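Local coordinates for protein response regulator (Pseudomonas putida, PDB 3HDV) that probably acts as a signalling switch through its receiver domain, taking up a phosphoryl group on a conserved aspartate to pass a signal on, perhaps to transcription, at residues 60-63 and 69-72; 30-35 and 116-121. All coordinates share one frame; numbering follows the deposited sequence.

Contact 1: residues 60-63 and 69-72; sequences LRMQ and DLIR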
loop_
_atom_site.group_PDB
_atom_site.type_symbol
_atom_site.label_atom_id
_atom_site.label_comp_id
_atom_site.label_asym_id
_atom_site.label_seq_id
_atom_site.Cartn_x
_atom_site.Cartn_y
_atom_site.Cartn_z
ATOM N N LEU B 60 -0.003 -12.822 9.325
ATOM C CA LEU B 60 -0.340 -13.814 10.317
ATOM C C LEU B 60 -1.244 -13.187 11.384
ATOM O O LEU B 60 -2.131 -13.825 11.913
ATOM C CB LEU B 60 0.951 -14.332 10.955
ATOM C CG LEU B 60 1.799 -15.246 10.039
ATOM C CD1 LEU B 60 2.920 -15.777 10.910
ATOM C CD2 LEU B 60 1.003 -16.425 9.374
ATOM N N ARG B 61 -0.996 -11.914 11.655
ATOM C CA ARG B 61 -1.644 -11.137 12.694
ATOM C C ARG B 61 -2.969 -10.518 12.175
ATOM O O ARG B 61 -2.996 -9.420 11.623
ATOM C CB ARG B 61 -0.619 -10.070 13.057
ATOM C CG ARG B 61 -0.320 -9.867 14.521
ATOM C CD ARG B 61 0.282 -11.009 15.348
ATOM N NE ARG B 61 -0.442 -12.287 15.359
ATOM C CZ ARG B 61 0.170 -13.435 15.110
ATOM N NH1 ARG B 61 1.486 -13.433 14.825
ATOM N NH2 ARG B 61 -0.497 -14.557 15.127
HETATM N N MSE B 62 -4.058 -11.241 12.308
HETATM C CA MSE B 62 -5.336 -10.761 11.799
HETATM C C MSE B 62 -6.448 -11.163 12.723
HETATM O O MSE B 62 -6.362 -12.194 13.362
HETATM C CB MSE B 62 -5.623 -11.298 10.397
HETATM C CG MSE B 62 -4.563 -10.875 9.347
HETATM SE SE MSE B 62 -5.110 -11.479 7.515
HETATM C CE MSE B 62 -5.249 -13.429 7.858
ATOM N N GLN B 63 -7.472 -10.308 12.776
ATOM C CA GLN B 63 -8.682 -10.550 13.558
ATOM C C GLN B 63 -9.862 -10.538 12.603
ATOM O O GLN B 63 -9.928 -9.652 11.762
ATOM C CB GLN B 63 -8.889 -9.446 14.616
ATOM C CG GLN B 63 -7.766 -9.296 15.667
ATOM C CD GLN B 63 -7.642 -10.471 16.663
ATOM O OE1 GLN B 63 -8.226 -11.544 16.467
ATOM N NE2 GLN B 63 -6.878 -10.256 17.751
ATOM N N ASP B 69 -4.235 -19.978 10.943
ATOM C CA ASP B 69 -5.471 -20.765 10.799
ATOM C C ASP B 69 -5.936 -20.745 9.340
ATOM O O ASP B 69 -6.382 -21.767 8.833
ATOM C CB ASP B 69 -6.575 -20.198 11.689
ATOM C CG ASP B 69 -6.448 -20.629 13.146
ATOM O OD1 ASP B 69 -5.808 -21.648 13.430
ATOM O OD2 ASP B 69 -7.015 -19.946 14.012
ATOM N N LEU B 70 -5.835 -19.600 8.657
ATOM C CA LEU B 70 -6.237 -19.521 7.254
ATOM C C LEU B 70 -5.416 -20.478 6.408
ATOM O O LEU B 70 -5.960 -21.253 5.613
ATOM C CB LEU B 70 -6.119 -18.094 6.720
ATOM C CG LEU B 70 -6.133 -17.895 5.188
ATOM C CD1 LEU B 70 -7.506 -18.316 4.574
ATOM C CD2 LEU B 70 -5.828 -16.454 4.801
ATOM N N ILE B 71 -4.103 -20.455 6.573
ATOM C CA ILE B 71 -3.234 -21.371 5.867
ATOM C C ILE B 71 -3.584 -22.847 6.115
ATOM O O ILE B 71 -3.637 -23.641 5.180
ATOM C CB ILE B 71 -1.704 -21.076 6.179
ATOM C CG1 ILE B 71 -1.374 -19.658 5.688
ATOM C CG2 ILE B 71 -0.810 -22.120 5.529
ATOM C CD1 ILE B 71 -0.010 -19.094 6.149
ATOM N N ARG B 72 -3.825 -23.204 7.364
ATOM C CA ARG B 72 -4.241 -24.563 7.699
ATOM C C ARG B 72 -5.505 -24.975 6.952
ATOM O O ARG B 72 -5.564 -26.063 6.396
ATOM C CB ARG B 72 -4.525 -24.679 9.195
ATOM C CG ARG B 72 -3.365 -25.124 10.024
ATOM C CD ARG B 72 -3.616 -24.627 11.432
ATOM N NE ARG B 72 -2.496 -24.900 12.304
ATOM C CZ ARG B 72 -2.350 -24.363 13.510
ATOM N NH1 ARG B 72 -3.258 -23.517 13.976
ATOM N NH2 ARG B 72 -1.292 -24.681 14.246
#
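Between L60 and M62, whose side chains meet I71 and L70 of helix 67-75, R61 NH1 is gripped by two groups: the carboxylate of E95 in a salt bridge and the carbonyl oxygen of D90. E95 and D90 hold the guanidinium of R61, while the ends of L60 and M62 reach the helix. The loop is also pinned through its backbone: R61 N bonds to the carboxylate of D59, the predicted phosphorylation site, and Q63 N bonds to D15.

Across the contact everything is apolar. L60 CD2 meets I71 CD1 at 4.3 Å, methyl against methyl and tip to tip. I71 is extended at chi2 (169°), which carries CD1 out from the helix to this meeting, and it also packs on I84 and V86 of strand 83-88. L60 lies on V86 as well, so both branched side chains share one wall of the core. M62, present as selenomethionine, makes the second touch: its CE comes to 4.3 Å from L70 CD2. Here the last torsion matters, for the turn of -58° about the CG-SE bond swings the terminal methyl toward the helix, and a flexible unbranched chain suits a reach of this length. L70 also packs on A40, A43 and R44 of helix 40-49 and on M56 and T58 of strand 53-58.

On the helix, D69 and R72 stand three residues apart, and R72 NH1 approaches D69 OD1 at 3.2 Å, in the guanidinium plane but bent (138° at the hydrogen). These charges keep to the outer side while L70 and I71 face the loop. With only two methyl touches and 94 Å² buried, the contact is light; polar bonds fix the loop beside the aspartate, and the buried apolar ends simply seat it against the helix.

Contact 2: residues 30-35 and 116-121; sequences RGIDAV and KLLELV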
loop_
_atom_site.group_PDB
_atom_site.type_symbol
_atom_site.label_atom_id
_atom_site.label_comp_id
_atom_site.label_asym_id
_atom_site.label_seq_id
_atom_site.Cartn_x
_atom_site.Cartn_y
_atom_site.Cartn_z
ATOM N N ARG B 30 3.930 -2.692 -10.850
ATOM C CA ARG B 30 4.933 -3.593 -11.454
ATOM C C ARG B 30 4.312 -4.531 -12.474
ATOM O O ARG B 30 4.925 -5.534 -12.839
ATOM C CB ARG B 30 5.661 -4.407 -10.372
ATOM C CG ARG B 30 6.460 -3.562 -9.374
ATOM C CD ARG B 30 7.478 -2.699 -10.099
ATOM N NE ARG B 30 8.457 -3.533 -10.791
ATOM C CZ ARG B 30 9.351 -3.110 -11.688
ATOM N NH1 ARG B 30 9.428 -1.819 -12.044
ATOM N NH2 ARG B 30 10.178 -4.002 -12.236
ATOM N N GLY B 31 3.106 -4.193 -12.934
ATOM C CA GLY B 31 2.362 -4.972 -13.916
ATOM C C GLY B 31 1.700 -6.265 -13.474
ATOM O O GLY B 31 1.315 -7.090 -14.335
ATOM N N ILE B 32 1.542 -6.455 -12.151
ATOM C CA ILE B 32 0.915 -7.662 -11.611
ATOM C C ILE B 32 -0.464 -7.327 -11.017
ATOM O O ILE B 32 -0.570 -6.511 -10.079
ATOM C CB ILE B 32 1.783 -8.318 -10.513
ATOM C CG1 ILE B 32 3.166 -8.742 -11.066
ATOM C CG2 ILE B 32 1.044 -9.494 -9.871
ATOM C CD1 ILE B 32 4.225 -8.853 -10.009
ATOM N N ASP B 33 -1.501 -7.961 -11.561
ATOM C CA ASP B 33 -2.859 -7.816 -11.082
ATOM C C ASP B 33 -2.994 -8.338 -9.641
ATOM O O ASP B 33 -2.427 -9.372 -9.302
ATOM C CB ASP B 33 -3.740 -8.666 -11.953
ATOM C CG ASP B 33 -5.052 -8.052 -12.221
ATOM O OD1 ASP B 33 -5.425 -7.042 -11.531
ATOM O OD2 ASP B 33 -5.718 -8.612 -13.143
ATOM N N ALA B 34 -3.753 -7.637 -8.809
ATOM C CA ALA B 34 -3.888 -8.063 -7.410
ATOM C C ALA B 34 -5.234 -7.725 -6.882
ATOM O O ALA B 34 -5.788 -6.740 -7.267
ATOM C CB ALA B 34 -2.791 -7.417 -6.546
ATOM N N VAL B 35 -5.753 -8.536 -5.960
ATOM C CA VAL B 35 -7.038 -8.213 -5.328
ATOM C C VAL B 35 -6.849 -8.406 -3.845
ATOM O O VAL B 35 -5.888 -9.047 -3.449
ATOM C CB VAL B 35 -8.185 -9.110 -5.828
ATOM C CG1 VAL B 35 -8.588 -8.660 -7.273
ATOM C CG2 VAL B 35 -7.798 -10.598 -5.793
ATOM N N LYS B 116 12.865 -8.048 -2.537
ATOM C CA LYS B 116 12.827 -9.510 -2.313
ATOM C C LYS B 116 11.425 -10.092 -2.549
ATOM O O LYS B 116 11.265 -11.174 -3.162
ATOM C CB LYS B 116 13.273 -9.859 -0.898
ATOM C CG LYS B 116 13.248 -11.374 -0.543
ATOM C CD LYS B 116 13.368 -11.553 0.990
ATOM C CE LYS B 116 13.799 -12.995 1.406
ATOM N NZ LYS B 116 14.081 -13.077 2.915
ATOM N N LEU B 117 10.408 -9.397 -2.043
ATOM C CA LEU B 117 9.009 -9.831 -2.310
ATOM C C LEU B 117 8.717 -10.009 -3.806
ATOM O O LEU B 117 8.161 -11.025 -4.219
ATOM C CB LEU B 117 7.981 -8.868 -1.689
ATOM C CG LEU B 117 6.492 -9.238 -1.847
ATOM C CD1 LEU B 117 6.090 -10.667 -1.323
ATOM C CD2 LEU B 117 5.624 -8.161 -1.121
ATOM N N LEU B 118 9.055 -9.000 -4.598
ATOM C CA LEU B 118 8.804 -9.052 -6.016
ATOM C C LEU B 118 9.560 -10.232 -6.696
ATOM O O LEU B 118 9.008 -10.944 -7.558
ATOM C CB LEU B 118 9.113 -7.681 -6.630
ATOM C CG LEU B 118 8.771 -7.452 -8.097
ATOM C CD1 LEU B 118 7.228 -7.296 -8.326
ATOM C CD2 LEU B 118 9.668 -6.269 -8.761
ATOM N N GLU B 119 10.799 -10.479 -6.275
ATOM C CA GLU B 119 11.568 -11.639 -6.784
ATOM C C GLU B 119 10.827 -12.945 -6.534
ATOM O O GLU B 119 10.675 -13.750 -7.442
ATOM C CB GLU B 119 12.943 -11.704 -6.120
ATOM C CG GLU B 119 13.916 -10.719 -6.700
ATOM C CD GLU B 119 15.272 -10.749 -6.012
ATOM O OE1 GLU B 119 15.912 -9.660 -5.944
ATOM O OE2 GLU B 119 15.687 -11.841 -5.527
ATOM N N LEU B 120 10.349 -13.147 -5.299
ATOM C CA LEU B 120 9.525 -14.319 -4.967
ATOM C C LEU B 120 8.247 -14.403 -5.788
ATOM O O LEU B 120 7.912 -15.473 -6.260
ATOM C CB LEU B 120 9.173 -14.359 -3.479
ATOM C CG LEU B 120 10.306 -14.370 -2.473
ATOM C CD1 LEU B 120 9.731 -14.154 -1.048
ATOM C CD2 LEU B 120 11.149 -15.656 -2.562
ATOM N N VAL B 121 7.537 -13.286 -5.950
ATOM C CA VAL B 121 6.297 -13.258 -6.747
ATOM C C VAL B 121 6.516 -13.598 -8.243
ATOM O O VAL B 121 5.830 -14.470 -8.810
ATOM C CB VAL B 121 5.558 -11.885 -6.607
ATOM C CG1 VAL B 121 4.435 -11.800 -7.588
ATOM C CG2 VAL B 121 5.049 -11.687 -5.180
#
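R30 and I32 approach helix 114-124 from the turn that closes helix 17-29, with the CA of R30 8.6 Å from that of L118; G31 between them, at a phi of 75° that a residue without a side chain readily adopts, is the C-prime residue of a Schellman motif, from which the chain runs into strand 33-37. The contact thus joins the end of one helix and the start of the next strand to the final helix of the receiver domain, and L117 on L23 links the two helices nearby.

L118 carries the contact on both of its methyls. Its CG stands anti to the backbone N (chi1 -173°), and the branch forks so that CD1 meets I32 CD1 and the aliphatic chain of R30, while CD2 meets R30 NE. I32 CD1 sits between two partners, 3.8 Å from L118 CD1 and 3.8 Å from V121 CG1, its long arm bridging residues one helical turn apart. The R30 chain, bent at chi2 and chi3, passes L118 at about a right angle: its CB lies 3.9 Å from L118 CD1, and NE comes to 3.6 Å from L118 CD2.

An alanine in place of L118 removes both methyls and is likely to leave I32 CD1 without one of its two partners and the R30 chain less firmly held.

I32 also packs on V10, and R30 on L25 of the second subunit. The aliphatic part of R30 lies against L118, which leaves NE buried beside an apolar methyl, without a partner in the model.

How the contacts relate
Contacts 1 and 2 lie on opposite sides of the centre of one receiver domain, their centres 21 Å apart and their nearest atoms about 11 Å apart, so they do not touch. In sequence, contact 1 is nested inside the long loop that contact 2 closes. Both place helices beside the five-stranded parallel sheet of the CheY-like fold: contact 1 joins the loop leaving strand 53-58 to the next helix, beside D59, the predicted phosphorylation site, whereas contact 2 brings the last helix to the turn before strand 33-37, outermost in this chain's sheet. The strand 83-88 lies between them, since I71 touches I84 and V86, and V121 touches I85.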